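Local coordinates for envelope polyprotein (Puumala orthohantavirus, PDB 5FXU) that forms the membrane-distal head of the Gn surface glycoprotein, which with Gc builds the hantavirus envelope spike and probably takes part in attachment and entry, at residues I7-T12 and V151-T156; I21-L26 and M190-L195; F45-S50 and R106-C111; Q227-C232 and P240-T245; D247-A252 and I349-E354. All coordinates share one frame; numbering follows the deposited sequence.

Contact 1 (I7-T12 and V151-T156); sequences IECPHT and VNYEKT
I7, E8 and C9 pair in parallel with Y153, E154 and K155, the strand axes 4.7 Å apart. The bonds I7 N to N152 O and C9 N to E154 O are both 2.8 Å long and nearly straight. I7 lies alongside Y153 and rests CG1 over the ring face, 4.2 Å from its centroid, while its CG2 meets Y153 CD2 at 3.5 Å. The C9 sulfur takes the edge of the same ring, in its plane, 5.3 Å from the centroid. On the opposite face of the sheet, E8 OE2 accepts from T156 OG1 (2.9 Å), which lies above the carboxylate plane; E8 OE2 also accepts from L163 N, and OE1 bonds S236. An extended E8 chain, with CG trans to the main-chain nitrogen (chi1 -175°), brings the carboxylate there. Strand 3-9 is an edge strand of a mixed sheet, with 147-155 between it and 139-144; the C9-C134 disulfide ties it to helix 133-136, which Y153 also touches.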
# COMPACT_ATOMS: atom_id res chain seq x y z
N ILE A 7 6.55 -15.78 5.37
CA ILE A 7 5.12 -16.07 5.32
C ILE A 7 4.83 -16.95 6.54
O ILE A 7 5.45 -17.99 6.72
CB ILE A 7 4.73 -16.76 4.00
CG1 ILE A 7 4.99 -15.84 2.81
CG2 ILE A 7 3.28 -17.23 4.00
CD1 ILE A 7 4.09 -14.64 2.71
N GLU A 8 3.91 -16.50 7.37
CA GLU A 8 3.42 -17.27 8.48
C GLU A 8 2.24 -18.12 7.99
O GLU A 8 1.20 -17.59 7.61
CB GLU A 8 3.03 -16.36 9.63
CG GLU A 8 2.60 -17.14 10.88
CD GLU A 8 2.24 -16.26 12.07
OE1 GLU A 8 1.80 -15.09 11.87
OE2 GLU A 8 2.37 -16.77 13.22
N CYS A 9 2.41 -19.43 8.03
CA CYS A 9 1.41 -20.41 7.57
C CYS A 9 0.49 -20.91 8.69
O CYS A 9 0.99 -21.41 9.69
CB CYS A 9 2.14 -21.60 6.95
SG CYS A 9 2.93 -21.15 5.39
N PRO A 10 -0.84 -20.81 8.52
CA PRO A 10 -1.73 -21.43 9.52
C PRO A 10 -1.72 -22.95 9.51
O PRO A 10 -1.26 -23.52 8.52
CB PRO A 10 -3.12 -20.93 9.10
CG PRO A 10 -2.88 -19.81 8.15
CD PRO A 10 -1.62 -20.19 7.44
N HIS A 11 -2.24 -23.60 10.56
CA HIS A 11 -2.35 -25.10 10.60
C HIS A 11 -3.35 -25.67 9.61
O HIS A 11 -3.08 -26.72 9.04
CB HIS A 11 -2.70 -25.62 11.99
CG HIS A 11 -1.59 -25.46 12.97
ND1 HIS A 11 -0.49 -26.28 13.00
CD2 HIS A 11 -1.41 -24.54 13.94
CE1 HIS A 11 0.33 -25.88 13.96
NE2 HIS A 11 -0.20 -24.83 14.54
N THR A 12 -4.48 -24.99 9.41
CA THR A 12 -5.51 -25.40 8.43
C THR A 12 -5.84 -24.30 7.42
O THR A 12 -5.55 -23.12 7.64
CB THR A 12 -6.84 -25.82 9.12
OG1 THR A 12 -7.51 -24.67 9.67
CG2 THR A 12 -6.59 -26.87 10.22
N VAL A 151 11.93 -16.25 -0.00
CA VAL A 151 10.62 -16.40 0.60
C VAL A 151 10.67 -17.64 1.45
O VAL A 151 11.02 -18.70 0.94
CB VAL A 151 9.51 -16.53 -0.45
CG1 VAL A 151 8.14 -16.55 0.23
CG2 VAL A 151 9.55 -15.37 -1.45
N ASN A 152 10.34 -17.52 2.73
CA ASN A 152 10.33 -18.64 3.67
C ASN A 152 8.93 -18.82 4.21
O ASN A 152 8.38 -17.90 4.85
CB ASN A 152 11.28 -18.42 4.83
CG ASN A 152 12.74 -18.50 4.40
OD1 ASN A 152 13.14 -19.40 3.66
ND2 ASN A 152 13.54 -17.56 4.89
N TYR A 153 8.36 -19.99 3.97
CA TYR A 153 7.04 -20.33 4.49
C TYR A 153 7.31 -21.09 5.76
O TYR A 153 8.02 -22.08 5.74
CB TYR A 153 6.26 -21.14 3.49
CG TYR A 153 5.89 -20.35 2.25
CD1 TYR A 153 6.81 -20.17 1.22
CD2 TYR A 153 4.61 -19.82 2.08
CE1 TYR A 153 6.47 -19.47 0.08
CE2 TYR A 153 4.28 -19.11 0.94
CZ TYR A 153 5.21 -18.94 -0.06
OH TYR A 153 4.90 -18.22 -1.19
N GLU A 154 6.77 -20.61 6.87
CA GLU A 154 7.06 -21.15 8.19
C GLU A 154 5.76 -21.43 8.92
O GLU A 154 4.86 -20.59 8.90
CB GLU A 154 7.90 -20.13 8.96
CG GLU A 154 8.93 -20.73 9.92
CD GLU A 154 10.29 -20.02 9.86
OE1 GLU A 154 10.32 -18.77 9.82
OE2 GLU A 154 11.32 -20.74 9.81
N LYS A 155 5.66 -22.61 9.53
CA LYS A 155 4.42 -23.05 10.16
C LYS A 155 4.31 -22.40 11.54
O LYS A 155 5.30 -22.25 12.25
CB LYS A 155 4.25 -24.58 10.22
CG LYS A 155 4.75 -25.40 9.02
CD LYS A 155 4.22 -24.90 7.67
CE LYS A 155 4.93 -25.54 6.47
NZ LYS A 155 5.08 -24.63 5.30
N THR A 156 3.10 -21.98 11.89
CA THR A 156 2.89 -21.14 13.07
C THR A 156 3.01 -21.94 14.38
O THR A 156 2.57 -23.08 14.48
CB THR A 156 1.55 -20.35 13.00
OG1 THR A 156 1.46 -19.44 14.08
CG2 THR A 156 0.33 -21.25 13.04

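Contact 2 (I21-L26 and M190-L195); sequences IGSVEL and MVRCFL
R192 reaches from strand 190-195 to S23 of strand 21-25 and joins two strands that run almost perpendicular, their axes 9.5 Å apart, too far for backbone pairing. Direct polar contact is confined to one bond: NH1 donates to S23 OG at 3.0 Å, the oxygen lying in the guanidinium plane, although the N-H points somewhat off line (147°). A water in that same plane extends the link, accepting from R192 NH2 at 3.0 Å and donating to I21 O at 2.7 Å. NH2 also bonds G235 O, so both terminal nitrogens are held and the rotation of the group is restrained. In the apolar part, I21 CG1 lies over the centre of one guanidinium face; M190 SD, from R192's own strand, lies over the opposite face toward its rim. A chi1 of -179° lets I21 extend CD1 across the arginine stem to within 3.9 Å of R192 CB; this methyl also meets the edge of the F194 ring, 4.1 Å from CE1. A buried arginine thus links strands 19-30 and 185-197 of the beta-rich Gn head where they cross nearly at right angles.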
# COMPACT_ATOMS: atom_id res chain seq x y z
N ILE A 21 -0.06 -13.17 3.36
CA ILE A 21 0.65 -11.98 2.90
C ILE A 21 1.97 -11.86 3.63
O ILE A 21 2.05 -12.13 4.82
CB ILE A 21 -0.17 -10.70 3.12
CG1 ILE A 21 0.61 -9.46 2.61
CG2 ILE A 21 -0.62 -10.54 4.58
CD1 ILE A 21 -0.26 -8.23 2.48
N GLY A 22 2.99 -11.44 2.91
CA GLY A 22 4.26 -11.04 3.52
C GLY A 22 4.87 -9.87 2.75
O GLY A 22 4.45 -9.54 1.65
N SER A 23 5.88 -9.23 3.33
CA SER A 23 6.51 -8.10 2.65
C SER A 23 7.88 -7.86 3.20
O SER A 23 8.13 -8.15 4.34
CB SER A 23 5.64 -6.81 2.73
OG SER A 23 5.45 -6.35 4.06
N VAL A 24 8.76 -7.33 2.37
CA VAL A 24 10.10 -6.97 2.82
C VAL A 24 10.58 -5.69 2.11
O VAL A 24 10.33 -5.53 0.94
CB VAL A 24 11.09 -8.14 2.60
CG1 VAL A 24 11.25 -8.50 1.13
CG2 VAL A 24 12.45 -7.80 3.21
N GLU A 25 11.24 -4.81 2.85
CA GLU A 25 11.88 -3.63 2.28
C GLU A 25 13.34 -3.95 1.96
O GLU A 25 14.08 -4.35 2.83
CB GLU A 25 11.80 -2.44 3.22
CG GLU A 25 12.32 -1.18 2.53
CD GLU A 25 12.09 0.09 3.30
OE1 GLU A 25 12.16 0.06 4.54
OE2 GLU A 25 11.87 1.13 2.66
N LEU A 26 13.73 -3.75 0.71
CA LEU A 26 15.09 -4.03 0.24
C LEU A 26 16.02 -2.83 0.39
O LEU A 26 15.57 -1.72 0.68
CB LEU A 26 15.03 -4.46 -1.22
CG LEU A 26 14.11 -5.67 -1.47
CD1 LEU A 26 14.07 -6.03 -2.95
CD2 LEU A 26 14.53 -6.88 -0.64
N MET A 190 -0.94 -5.87 12.49
CA MET A 190 -0.57 -5.18 11.27
C MET A 190 -1.69 -5.27 10.24
O MET A 190 -2.36 -6.30 10.11
CB MET A 190 0.71 -5.77 10.70
CG MET A 190 1.19 -5.07 9.43
SD MET A 190 2.83 -5.59 8.80
CE MET A 190 3.88 -4.75 9.97
N VAL A 191 -1.88 -4.18 9.51
CA VAL A 191 -2.78 -4.14 8.38
C VAL A 191 -2.00 -3.58 7.21
O VAL A 191 -1.29 -2.58 7.37
CB VAL A 191 -4.02 -3.27 8.64
CG1 VAL A 191 -5.00 -3.38 7.49
CG2 VAL A 191 -4.76 -3.78 9.84
N ARG A 192 -2.11 -4.25 6.07
CA ARG A 192 -1.52 -3.80 4.80
C ARG A 192 -2.59 -3.64 3.74
O ARG A 192 -3.36 -4.56 3.51
CB ARG A 192 -0.45 -4.78 4.30
CG ARG A 192 0.85 -4.64 5.05
CD ARG A 192 1.80 -5.81 5.10
NE ARG A 192 1.44 -6.98 5.89
CZ ARG A 192 2.26 -7.98 6.16
NH1 ARG A 192 3.52 -7.97 5.73
NH2 ARG A 192 1.83 -9.00 6.88
N CYS A 193 -2.62 -2.46 3.12
CA CYS A 193 -3.68 -2.03 2.23
C CYS A 193 -3.15 -1.53 0.89
O CYS A 193 -2.13 -0.87 0.85
CB CYS A 193 -4.46 -0.87 2.86
SG CYS A 193 -5.22 -1.22 4.43
N PHE A 194 -3.90 -1.81 -0.17
CA PHE A 194 -3.54 -1.46 -1.54
C PHE A 194 -4.66 -0.63 -2.13
O PHE A 194 -5.82 -0.98 -1.98
CB PHE A 194 -3.25 -2.72 -2.36
CG PHE A 194 -2.24 -3.60 -1.70
CD1 PHE A 194 -2.62 -4.45 -0.65
CD2 PHE A 194 -0.90 -3.51 -2.03
CE1 PHE A 194 -1.66 -5.21 0.03
CE2 PHE A 194 0.05 -4.28 -1.37
CZ PHE A 194 -0.31 -5.11 -0.33
N LEU A 195 -4.29 0.48 -2.74
CA LEU A 195 -5.24 1.37 -3.36
C LEU A 195 -5.69 0.84 -4.71
O LEU A 195 -4.86 0.60 -5.60
CB LEU A 195 -4.61 2.75 -3.56
CG LEU A 195 -5.54 3.80 -4.15
CD1 LEU A 195 -6.62 4.17 -3.17
CD2 LEU A 195 -4.76 5.04 -4.47
O HOH W 1 3.36 -11.60 7.13

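Contact 3 (F45-S50 and R106-C111); sequences FDLHTS and RKTIAC
The F45 ring lies flat against T108, whose CG2 stands over the centre of one face, 3.7 Å from the centroid and 12° off the ring normal. With chi1 at -70°, T108 gives this methyl to the ring and leaves OG1 to meet a water shared with D46 N and R106 O. D46 and K107 approach at a slant in a salt bridge: NZ is 3.1 Å from OD1, above the carboxylate plane, and its bond to OD2 is weak. The backbone adds a short, weakly bonded strand around 46-47 to strand 107-111 of the beta-rich head, the parallel pairing resting on L47 opposite T108. Its bonds run from T108 N to D46 O (2.9 Å) and from H48 N to T108 O (2.8 Å). H48 stands across K107, presenting its ring edge to CG, with CD2 3.9 Å away, while ND1 shares a hydrogen bond of 2.8 Å with S50 OG. L47 CD2 touches A110 CB, and L127 of strand 120-130 packs against F45, T108 and A110.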
# COMPACT_ATOMS: atom_id res chain seq x y z
N PHE A 45 4.05 -21.11 -7.93
CA PHE A 45 2.73 -20.53 -7.81
C PHE A 45 2.34 -19.78 -9.09
O PHE A 45 3.17 -19.55 -9.97
CB PHE A 45 2.55 -19.69 -6.51
CG PHE A 45 3.61 -18.60 -6.26
CD1 PHE A 45 3.94 -17.65 -7.22
CD2 PHE A 45 4.19 -18.49 -4.99
CE1 PHE A 45 4.86 -16.65 -6.94
CE2 PHE A 45 5.11 -17.50 -4.70
CZ PHE A 45 5.45 -16.57 -5.68
N ASP A 46 1.06 -19.43 -9.18
CA ASP A 46 0.47 -18.86 -10.39
C ASP A 46 0.39 -17.32 -10.31
O ASP A 46 -0.59 -16.74 -9.84
CB ASP A 46 -0.91 -19.48 -10.59
CG ASP A 46 -1.54 -19.10 -11.91
OD1 ASP A 46 -0.87 -18.43 -12.72
OD2 ASP A 46 -2.72 -19.45 -12.13
N LEU A 47 1.46 -16.68 -10.77
CA LEU A 47 1.58 -15.22 -10.76
C LEU A 47 0.49 -14.54 -11.60
O LEU A 47 0.31 -14.86 -12.77
CB LEU A 47 2.97 -14.77 -11.28
CG LEU A 47 4.11 -14.43 -10.29
CD1 LEU A 47 5.10 -13.45 -10.91
CD2 LEU A 47 3.64 -13.93 -8.92
N HIS A 48 -0.21 -13.59 -10.99
CA HIS A 48 -1.09 -12.70 -11.73
C HIS A 48 -0.23 -11.70 -12.53
O HIS A 48 0.72 -11.13 -12.00
CB HIS A 48 -2.05 -11.98 -10.77
CG HIS A 48 -3.31 -11.52 -11.44
ND1 HIS A 48 -3.41 -10.30 -12.07
CD2 HIS A 48 -4.51 -12.13 -11.59
CE1 HIS A 48 -4.63 -10.18 -12.59
NE2 HIS A 48 -5.31 -11.27 -12.30
N THR A 49 -0.55 -11.52 -13.81
CA THR A 49 0.30 -10.78 -14.77
C THR A 49 0.06 -9.26 -14.77
O THR A 49 0.88 -8.50 -15.30
CB THR A 49 0.07 -11.29 -16.21
OG1 THR A 49 -1.31 -11.13 -16.55
CG2 THR A 49 0.47 -12.76 -16.35
N SER A 50 -1.07 -8.84 -14.20
CA SER A 50 -1.47 -7.42 -14.10
C SER A 50 -0.36 -6.42 -13.74
O SER A 50 -0.15 -5.44 -14.46
CB SER A 50 -2.65 -7.25 -13.11
OG SER A 50 -2.34 -7.74 -11.80
N ARG A 106 -6.84 -18.79 -7.32
CA ARG A 106 -5.53 -19.35 -7.01
C ARG A 106 -4.39 -18.54 -7.61
O ARG A 106 -3.34 -19.08 -7.94
CB ARG A 106 -5.48 -20.82 -7.42
CG ARG A 106 -6.60 -21.66 -6.80
CD ARG A 106 -6.47 -21.67 -5.27
NE ARG A 106 -7.51 -22.38 -4.53
CZ ARG A 106 -7.88 -23.66 -4.70
NH1 ARG A 106 -7.34 -24.46 -5.62
NH2 ARG A 106 -8.85 -24.14 -3.93
N LYS A 107 -4.60 -17.24 -7.73
CA LYS A 107 -3.58 -16.34 -8.23
C LYS A 107 -2.76 -15.73 -7.11
O LYS A 107 -3.28 -15.46 -6.02
CB LYS A 107 -4.22 -15.25 -9.08
CG LYS A 107 -4.83 -15.81 -10.36
CD LYS A 107 -3.73 -16.31 -11.30
CE LYS A 107 -4.22 -16.46 -12.73
NZ LYS A 107 -3.07 -16.43 -13.67
N THR A 108 -1.49 -15.53 -7.38
CA THR A 108 -0.55 -14.94 -6.46
C THR A 108 -0.23 -13.53 -7.00
O THR A 108 -0.01 -13.36 -8.19
CB THR A 108 0.70 -15.81 -6.36
OG1 THR A 108 0.36 -17.02 -5.68
CG2 THR A 108 1.83 -15.12 -5.57
N ILE A 109 -0.24 -12.54 -6.11
CA ILE A 109 0.11 -11.16 -6.46
C ILE A 109 1.47 -10.89 -5.86
O ILE A 109 1.68 -11.09 -4.67
CB ILE A 109 -0.90 -10.13 -5.90
CG1 ILE A 109 -2.27 -10.29 -6.55
CG2 ILE A 109 -0.44 -8.70 -6.16
CD1 ILE A 109 -3.15 -11.35 -5.90
N ALA A 110 2.39 -10.47 -6.72
CA ALA A 110 3.72 -10.05 -6.29
C ALA A 110 4.01 -8.73 -7.00
O ALA A 110 3.98 -8.68 -8.22
CB ALA A 110 4.76 -11.09 -6.63
N CYS A 111 4.29 -7.69 -6.22
CA CYS A 111 4.48 -6.34 -6.72
C CYS A 111 5.31 -5.56 -5.70
O CYS A 111 5.61 -6.07 -4.62
CB CYS A 111 3.13 -5.68 -6.95
SG CYS A 111 2.10 -5.51 -5.46
O HOH W 2 -0.79 -19.15 -6.98
O HOH W 3 1.20 -10.01 -9.48

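Contact 4 (Q227-C232 and P240-T245); sequences QGYYIC and PLYIPT
The shortest polar bond across the contact, I243 N to Y230 O at 2.8 Å, belongs to a beta hairpin made by strands 228-234 and 237-243. Y230 N returns a bond to I243 O, making this a hydrogen-bonded antiparallel pair; C232 and L241 form the next such pair, with I231 and Y242 as the non-hydrogen-bonded pair between them. On one side of the hairpin the Y229 and Y242 rings form an offset stack, centroids 4.4 Å apart and planes at 21°. Y242 CE2 lies over the Y229 face toward its rim, 3.3 Å from Y229 CD2, so the overlap is partial and close. Y229 CG is flanked by both the main-chain N and C (chi1 61°), which turns the ring against that of Y242, and its hydroxyl is bonded to E100. Next to the stack, I231 and P240 run side by side, and I231 CG1 lies 4.0 Å from P240 CB. On the opposite face, Y230 bonds its hydroxyl to P342 O, I243 packs on V254 and L255 of helix 249-260, and C232 is joined by a disulfide to C193 of the neighbouring strand 185-197. The same C232 sulfur rests 3.5 Å from I243 CG1.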
# COMPACT_ATOMS: atom_id res chain seq x y z
N GLN A 227 -12.09 8.06 -7.51
CA GLN A 227 -12.98 6.94 -7.28
C GLN A 227 -12.18 5.66 -7.12
O GLN A 227 -11.43 5.26 -8.01
CB GLN A 227 -14.03 6.81 -8.40
CG GLN A 227 -15.19 7.78 -8.21
CD GLN A 227 -16.33 7.57 -9.18
OE1 GLN A 227 -17.11 6.62 -9.07
NE2 GLN A 227 -16.45 8.47 -10.14
N GLY A 228 -12.34 5.05 -5.95
CA GLY A 228 -11.61 3.84 -5.64
C GLY A 228 -11.79 3.43 -4.20
O GLY A 228 -12.68 3.90 -3.51
N TYR A 229 -10.94 2.53 -3.76
CA TYR A 229 -11.08 1.94 -2.44
C TYR A 229 -9.80 1.28 -2.05
O TYR A 229 -8.92 1.13 -2.88
CB TYR A 229 -12.22 0.93 -2.42
CG TYR A 229 -12.09 -0.25 -3.33
CD1 TYR A 229 -12.54 -0.20 -4.64
CD2 TYR A 229 -11.57 -1.45 -2.86
CE1 TYR A 229 -12.43 -1.31 -5.49
CE2 TYR A 229 -11.46 -2.57 -3.69
CZ TYR A 229 -11.90 -2.48 -5.00
OH TYR A 229 -11.78 -3.58 -5.79
N TYR A 230 -9.70 0.89 -0.78
CA TYR A 230 -8.54 0.12 -0.35
C TYR A 230 -8.98 -1.34 -0.13
O TYR A 230 -10.09 -1.58 0.35
CB TYR A 230 -7.90 0.71 0.92
CG TYR A 230 -7.01 1.91 0.69
CD1 TYR A 230 -5.67 1.74 0.34
CD2 TYR A 230 -7.47 3.19 0.87
CE1 TYR A 230 -4.83 2.82 0.17
CE2 TYR A 230 -6.65 4.27 0.69
CZ TYR A 230 -5.33 4.10 0.34
OH TYR A 230 -4.51 5.20 0.17
N ILE A 231 -8.08 -2.27 -0.46
CA ILE A 231 -8.24 -3.67 -0.11
C ILE A 231 -7.08 -4.02 0.80
O ILE A 231 -5.93 -3.70 0.50
CB ILE A 231 -8.38 -4.54 -1.38
CG1 ILE A 231 -9.04 -5.85 -1.04
CG2 ILE A 231 -7.05 -4.74 -2.10
CD1 ILE A 231 -10.56 -5.73 -0.86
N CYS A 232 -7.39 -4.61 1.96
CA CYS A 232 -6.42 -4.76 3.04
C CYS A 232 -6.37 -6.19 3.47
O CYS A 232 -7.36 -6.92 3.36
CB CYS A 232 -6.79 -3.88 4.25
SG CYS A 232 -7.02 -2.12 3.87
N PRO A 240 -9.71 -10.74 2.59
CA PRO A 240 -9.61 -9.32 2.24
C PRO A 240 -10.67 -8.45 2.93
O PRO A 240 -11.81 -8.86 3.09
CB PRO A 240 -9.83 -9.32 0.72
CG PRO A 240 -9.65 -10.75 0.30
CD PRO A 240 -10.13 -11.56 1.44
N LEU A 241 -10.25 -7.27 3.36
CA LEU A 241 -11.09 -6.29 4.02
C LEU A 241 -11.19 -5.06 3.09
O LEU A 241 -10.17 -4.50 2.70
CB LEU A 241 -10.44 -5.92 5.33
CG LEU A 241 -10.96 -4.69 6.07
CD1 LEU A 241 -12.42 -4.87 6.48
CD2 LEU A 241 -10.07 -4.44 7.27
N TYR A 242 -12.41 -4.72 2.70
CA TYR A 242 -12.71 -3.62 1.82
C TYR A 242 -12.84 -2.33 2.66
O TYR A 242 -13.56 -2.31 3.65
CB TYR A 242 -14.01 -3.92 1.08
CG TYR A 242 -14.44 -2.90 0.04
CD1 TYR A 242 -15.08 -1.70 0.40
CD2 TYR A 242 -14.26 -3.16 -1.34
CE1 TYR A 242 -15.48 -0.78 -0.56
CE2 TYR A 242 -14.68 -2.25 -2.30
CZ TYR A 242 -15.30 -1.07 -1.91
OH TYR A 242 -15.71 -0.19 -2.86
N ILE A 243 -12.15 -1.27 2.26
CA ILE A 243 -12.23 0.04 2.95
C ILE A 243 -12.77 1.05 1.94
O ILE A 243 -12.14 1.25 0.92
CB ILE A 243 -10.84 0.53 3.42
CG1 ILE A 243 -10.10 -0.53 4.25
CG2 ILE A 243 -10.95 1.86 4.16
CD1 ILE A 243 -10.71 -0.84 5.59
N PRO A 244 -13.90 1.70 2.21
CA PRO A 244 -14.68 1.54 3.47
C PRO A 244 -15.83 0.57 3.41
O PRO A 244 -16.52 0.50 2.42
CB PRO A 244 -15.21 2.95 3.73
CG PRO A 244 -15.28 3.58 2.40
CD PRO A 244 -14.40 2.84 1.42
N THR A 245 -15.97 -0.24 4.44
CA THR A 245 -17.17 -1.01 4.69
C THR A 245 -17.82 -0.31 5.91
O THR A 245 -17.30 -0.37 7.02
CB THR A 245 -16.82 -2.48 4.96
OG1 THR A 245 -16.06 -3.00 3.86
CG2 THR A 245 -18.11 -3.33 5.12

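Contact 5 (D247-A252 and I349-E354); sequences DDYRSA and IPLPGE
Y249 and R250, in the first turn of helix 249-260, meet L351 and P352 near the end of strand 340-354, a helix-on-strand contact without a hydrogen bond across it. Of these residues Y249 loses the most area. The two side chains, Y249 and P352, approach from opposite directions, and the phenol end does the touching: Y249 OH lies 3.3 Å from P352 CD and 3.6 Å from L351 CD2. A chi1 of 82° swings the Y249 ring out toward the strand. R250 CG covers one face of this ring near its rim, and the same CG rests 4.0 Å from L351 CD2, so one leucine methyl serves both helix residues. R250 CB also approaches CD1 of I349, which also packs on V254 of the same helix. The polar end of R250 turns back instead to D248, the N-cap of the helix. It grips that carboxylate side-on, NE to OD1 at 3.1 Å and NH2 to OD2 at 3.0 Å, each through a syn lone pair, which should hold the guanidinium in place. D248 OD1 keeps its anti lone pair for the backbone, accepting from R250 N at 2.9 Å.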
# COMPACT_ATOMS: atom_id res chain seq x y z
N ASP A 247 -20.34 -0.26 8.13
CA ASP A 247 -20.74 -0.86 9.42
C ASP A 247 -19.73 -1.88 9.98
O ASP A 247 -20.05 -2.64 10.87
CB ASP A 247 -22.12 -1.52 9.26
CG ASP A 247 -22.10 -2.70 8.31
OD1 ASP A 247 -21.25 -2.70 7.37
OD2 ASP A 247 -22.94 -3.62 8.48
N ASP A 248 -18.52 -1.93 9.44
CA ASP A 248 -17.47 -2.82 9.93
C ASP A 248 -16.49 -2.08 10.83
O ASP A 248 -15.78 -1.18 10.36
CB ASP A 248 -16.74 -3.44 8.74
CG ASP A 248 -15.86 -4.61 9.10
OD1 ASP A 248 -14.99 -4.52 10.00
OD2 ASP A 248 -16.02 -5.67 8.43
N TYR A 249 -16.37 -2.54 12.07
CA TYR A 249 -15.53 -1.89 13.06
C TYR A 249 -14.03 -1.81 12.66
O TYR A 249 -13.33 -0.89 13.05
CB TYR A 249 -15.70 -2.53 14.46
CG TYR A 249 -14.90 -3.78 14.68
CD1 TYR A 249 -13.55 -3.70 15.01
CD2 TYR A 249 -15.49 -5.06 14.57
CE1 TYR A 249 -12.80 -4.82 15.21
CE2 TYR A 249 -14.75 -6.22 14.77
CZ TYR A 249 -13.40 -6.09 15.09
OH TYR A 249 -12.62 -7.19 15.28
N ARG A 250 -13.59 -2.75 11.86
CA ARG A 250 -12.20 -2.81 11.42
C ARG A 250 -11.92 -1.81 10.32
O ARG A 250 -10.89 -1.18 10.33
CB ARG A 250 -11.86 -4.19 10.89
CG ARG A 250 -12.06 -5.27 11.93
CD ARG A 250 -11.88 -6.61 11.29
NE ARG A 250 -13.00 -6.86 10.36
CZ ARG A 250 -13.00 -7.77 9.40
NH1 ARG A 250 -11.92 -8.55 9.19
NH2 ARG A 250 -14.07 -7.89 8.62
N SER A 251 -12.88 -1.65 9.41
CA SER A 251 -12.82 -0.60 8.41
C SER A 251 -12.73 0.75 9.09
O SER A 251 -11.89 1.57 8.71
CB SER A 251 -14.02 -0.65 7.48
OG SER A 251 -14.12 0.51 6.69
N ALA A 252 -13.59 0.98 10.09
CA ALA A 252 -13.59 2.24 10.83
C ALA A 252 -12.23 2.48 11.48
O ALA A 252 -11.73 3.59 11.48
CB ALA A 252 -14.71 2.30 11.88
N ILE A 349 -3.87 -1.83 13.94
CA ILE A 349 -5.15 -1.62 14.60
C ILE A 349 -5.34 -2.62 15.75
O ILE A 349 -4.88 -3.78 15.66
CB ILE A 349 -6.35 -1.70 13.62
CG1 ILE A 349 -6.53 -3.12 13.04
CG2 ILE A 349 -6.19 -0.68 12.51
CD1 ILE A 349 -7.81 -3.32 12.26
N PRO A 350 -6.01 -2.18 16.83
CA PRO A 350 -6.34 -3.09 17.91
C PRO A 350 -7.53 -3.97 17.54
O PRO A 350 -8.52 -3.47 17.02
CB PRO A 350 -6.70 -2.14 19.05
CG PRO A 350 -7.25 -0.93 18.38
CD PRO A 350 -6.48 -0.81 17.10
N LEU A 351 -7.41 -5.28 17.77
CA LEU A 351 -8.53 -6.20 17.56
C LEU A 351 -8.96 -6.85 18.87
O LEU A 351 -8.11 -7.28 19.65
CB LEU A 351 -8.16 -7.32 16.60
CG LEU A 351 -7.92 -6.96 15.14
CD1 LEU A 351 -7.37 -8.10 14.29
CD2 LEU A 351 -9.19 -6.45 14.51
N PRO A 352 -10.27 -6.95 19.09
CA PRO A 352 -10.78 -7.73 20.21
C PRO A 352 -10.80 -9.21 19.84
O PRO A 352 -11.06 -9.57 18.69
CB PRO A 352 -12.19 -7.19 20.38
CG PRO A 352 -12.61 -6.83 19.01
CD PRO A 352 -11.37 -6.39 18.28
N GLY A 353 -10.50 -10.06 20.82
CA GLY A 353 -10.47 -11.51 20.63
C GLY A 353 -10.03 -12.26 21.88
O GLY A 353 -10.28 -11.81 22.99
N GLU A 354 -9.35 -13.39 21.68
CA GLU A 354 -8.90 -14.25 22.77
C GLU A 354 -7.45 -14.69 22.58
O GLU A 354 -7.08 -15.20 21.54
CB GLU A 354 -9.82 -15.46 22.88
CG GLU A 354 -11.29 -15.12 23.14
CD GLU A 354 -12.06 -16.22 23.87
OE1 GLU A 354 -11.64 -16.51 25.00
OE2 GLU A 354 -13.08 -16.76 23.35

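In the fold
Contacts 2 and 4 are buried near the middle of the chain, whereas contacts 1, 3 and 5 lie farther out and are partly buried. Contacts 2 and 4 share neighbouring strands, joined by the C193-C232 disulfide and a probable hydrogen bond from F194 N to I231 O. Contact 5 abuts contact 4 through S251, which probably bonds T245 N; I349 packs on V191 of contact 2. Contact 1 touches contacts 2 and 3: I7 meets I21 and G22, and Y153 meets F45. Backbone pairing carries contacts 1 and 4, parallel and antiparallel respectively; in contact 3 a short parallel pairing is joined by a salt bridge and waters. Contact 2 relies on an arginine and contact 5 on apolar side chains.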